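Local coordinates for fusion protein of Nuclear RNA export factor 2 and Protein panoramix (PDB 6IEW), which joins the UBA domain of Nxf2 to its Panoramix partner region, two proteins that act with Piwi and Nxt1 in cotranscriptional transposon silencing in the ovary, at residues L12-E17 with W35-A40. Residues are numbered along the deposited sequence; the frame is centred on the assembly and turned at random. Where two conformers were deposited one is given.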
loop_
_atom_site.group_PDB
_atom_site.type_symbol
_atom_site.label_atom_id
_atom_site.label_comp_id
_atom_site.label_asym_id
_atom_site.label_seq_id
_atom_site.Cartn_x
_atom_site.Cartn_y
_atom_site.Cartn_z
ATOM N N LEU A 12 -8.419 4.069 -1.299
ATOM C CA LEU A 12 -7.240 4.485 -0.542
ATOM C C LEU A 12 -7.051 3.600 0.683
ATOM O O LEU A 12 -5.943 3.127 0.961
ATOM C CB LEU A 12 -7.377 5.953 -0.133
ATOM C CG LEU A 12 -7.326 6.979 -1.268
ATOM C CD1 LEU A 12 -7.920 8.302 -0.812
ATOM C CD2 LEU A 12 -5.900 7.188 -1.752
ATOM N N LEU A 13 -8.135 3.346 1.418
ATOM C CA LEU A 13 -8.048 2.511 2.614
ATOM C C LEU A 13 -7.699 1.063 2.282
ATOM O O LEU A 13 -6.998 0.404 3.055
ATOM C CB LEU A 13 -9.340 2.588 3.428
ATOM C CG LEU A 13 -9.575 3.835 4.279
ATOM C CD1 LEU A 13 -10.591 3.546 5.376
ATOM C CD2 LEU A 13 -8.264 4.317 4.872
ATOM N N LEU A 14 -8.205 0.538 1.165
ATOM C CA LEU A 14 -7.807 -0.789 0.696
ATOM C C LEU A 14 -6.290 -0.908 0.655
ATOM O O LEU A 14 -5.704 -1.864 1.181
ATOM C CB LEU A 14 -8.356 -0.971 -0.718
ATOM C CG LEU A 14 -9.098 -2.189 -1.258
ATOM C CD1 LEU A 14 -9.840 -2.945 -0.171
ATOM C CD2 LEU A 14 -10.058 -1.680 -2.325
ATOM N N PHE A 15 -5.637 0.078 0.046
ATOM C CA PHE A 15 -4.186 0.065 -0.078
ATOM C C PHE A 15 -3.521 0.369 1.256
ATOM O O PHE A 15 -2.509 -0.253 1.609
ATOM C CB PHE A 15 -3.785 1.088 -1.141
ATOM C CG PHE A 15 -2.307 1.297 -1.271
ATOM C CD1 PHE A 15 -1.559 0.517 -2.139
ATOM C CD2 PHE A 15 -1.671 2.297 -0.552
ATOM C CE1 PHE A 15 -0.199 0.719 -2.272
ATOM C CE2 PHE A 15 -0.307 2.505 -0.681
ATOM C CZ PHE A 15 0.428 1.713 -1.542
ATOM N N GLN A 16 -4.073 1.327 2.008
ATOM C CA GLN A 16 -3.499 1.666 3.304
ATOM C C GLN A 16 -3.520 0.472 4.250
ATOM O O GLN A 16 -2.562 0.249 5.000
ATOM C CB GLN A 16 -4.235 2.858 3.925
ATOM C CG GLN A 16 -3.633 3.309 5.256
ATOM C CD GLN A 16 -4.172 4.641 5.750
ATOM O OE1 GLN A 16 -5.364 4.793 5.990
ATOM N NE2 GLN A 16 -3.280 5.611 5.920
ATOM N N GLU A 17 -4.604 -0.310 4.228
ATOM C CA GLU A 17 -4.712 -1.448 5.136
ATOM C C GLU A 17 -3.658 -2.503 4.825
ATOM O O GLU A 17 -3.071 -3.093 5.738
ATOM C CB GLU A 17 -6.120 -2.043 5.062
ATOM C CG GLU A 17 -6.425 -3.092 6.129
ATOM C CD GLU A 17 -5.906 -4.475 5.774
ATOM O OE1 GLU A 17 -5.750 -4.767 4.569
ATOM O OE2 GLU A 17 -5.652 -5.271 6.704
ATOM N N TRP A 35 -5.486 4.737 -9.328
ATOM C CA TRP A 35 -6.552 4.187 -8.496
ATOM C C TRP A 35 -6.748 2.689 -8.669
ATOM O O TRP A 35 -7.804 2.158 -8.303
ATOM C CB TRP A 35 -7.867 4.942 -8.708
ATOM C CG TRP A 35 -7.729 6.348 -8.310
ATOM C CD1 TRP A 35 -7.323 7.398 -9.086
ATOM C CD2 TRP A 35 -7.948 6.867 -7.010
ATOM N NE1 TRP A 35 -7.296 8.550 -8.337
ATOM C CE2 TRP A 35 -7.678 8.248 -7.056
ATOM C CE3 TRP A 35 -8.364 6.298 -5.805
ATOM C CZ2 TRP A 35 -7.807 9.065 -5.940
ATOM C CZ3 TRP A 35 -8.489 7.102 -4.706
ATOM C CH2 TRP A 35 -8.213 8.472 -4.775
ATOM N N ASP A 36 -5.760 1.989 -9.214
ATOM C CA ASP A 36 -5.832 0.544 -9.370
ATOM C C ASP A 36 -5.080 -0.121 -8.228
ATOM O O ASP A 36 -3.882 0.120 -8.041
ATOM C CB ASP A 36 -5.279 0.081 -10.713
ATOM C CG ASP A 36 -5.495 -1.403 -10.933
ATOM O OD1 ASP A 36 -6.607 -1.793 -11.348
ATOM O OD2 ASP A 36 -4.568 -2.182 -10.658
ATOM N N PHE A 37 -5.798 -0.958 -7.479
ATOM C CA PHE A 37 -5.263 -1.586 -6.275
ATOM C C PHE A 37 -4.010 -2.396 -6.584
ATOM O O PHE A 37 -2.958 -2.200 -5.959
ATOM C CB PHE A 37 -6.367 -2.467 -5.682
ATOM C CG PHE A 37 -5.982 -3.202 -4.429
ATOM C CD1 PHE A 37 -5.446 -2.534 -3.342
ATOM C CD2 PHE A 37 -6.211 -4.565 -4.326
ATOM C CE1 PHE A 37 -5.121 -3.221 -2.185
ATOM C CE2 PHE A 37 -5.889 -5.251 -3.174
ATOM C CZ PHE A 37 -5.342 -4.580 -2.103
ATOM N N GLU A 38 -4.099 -3.303 -7.558
ATOM C CA GLU A 38 -2.960 -4.157 -7.882
ATOM C C GLU A 38 -1.773 -3.335 -8.372
ATOM O O GLU A 38 -0.633 -3.547 -7.940
ATOM C CB GLU A 38 -3.368 -5.200 -8.921
ATOM C CG GLU A 38 -2.252 -6.143 -9.311
ATOM C CD GLU A 38 -2.681 -7.130 -10.368
ATOM O OE1 GLU A 38 -3.713 -6.880 -11.027
ATOM O OE2 GLU A 38 -1.991 -8.156 -10.537
ATOM N N ARG A 39 -2.017 -2.381 -9.272
ATOM C CA ARG A 39 -0.917 -1.558 -9.763
ATOM C C ARG A 39 -0.294 -0.736 -8.642
ATOM O O ARG A 39 0.923 -0.517 -8.630
ATOM C CB ARG A 39 -1.381 -0.664 -10.912
ATOM C CG ARG A 39 -1.721 -1.435 -12.174
ATOM C CD ARG A 39 -1.617 -0.560 -13.416
ATOM N NE ARG A 39 -2.434 0.646 -13.316
ATOM C CZ ARG A 39 -3.731 0.697 -13.610
ATOM N NH1 ARG A 39 -4.369 -0.397 -14.010
ATOM N NH2 ARG A 39 -4.395 1.834 -13.490
ATOM N N ALA A 40 -1.110 -0.282 -7.686
ATOM C CA ALA A 40 -0.576 0.491 -6.568
ATOM C C ALA A 40 0.341 -0.354 -5.693
ATOM O O ALA A 40 1.393 0.121 -5.247
ATOM C CB ALA A 40 -1.717 1.090 -5.747
#
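Leu14 lies over one face of the Phe37 ring, its CG 4.2 Å above the plane and displaced toward the rim, while the CA of Phe15 approaches the ring edge. Both segments belong to the Nxf2 part of the fusion, where the first and third helices of the UBA (TAP-C) three-helix fold pack together. With CG anti to the backbone N (chi1 180°), Phe37 reaches the backbone of helix 4-19, bringing CE1 to 3.7 Å from the Leu14 O. A flat aromatic suits this place, offering a face to a leucine and an edge to a helix backbone at once; it also touches Val84 and Ile88, so in this engineered fusion it contributes to the surface where the Nxf2 domain meets the Panoramix helix.

Phe15 is buried; its ring runs toward Ala40 in the first turn of helix 37-49 and also touches Ile29 and Val30 of helix 23-32. Its CD1 rests 3.7 Å from the Ala40 CB, a methyl small enough to admit the ring, and its CE1 is 3.4 Å from the Ala40 O. At the other end Leu12 meets the six-membered ring of Trp35 obliquely, CG 3.6 Å from CZ3; its branched apolar tip packs CG and both methyls against the indole. The broad indole spans to both preceding helices, also touching Lys8, Lys11 and Val30. Next, Asp36 N-caps helix 37-49, its short carboxylate folding back onto a first-turn N-H without a carbonyl partner in the helix: OD2 accepts from the Arg39 N through its anti lone pair, at 2.9 Å and 165°.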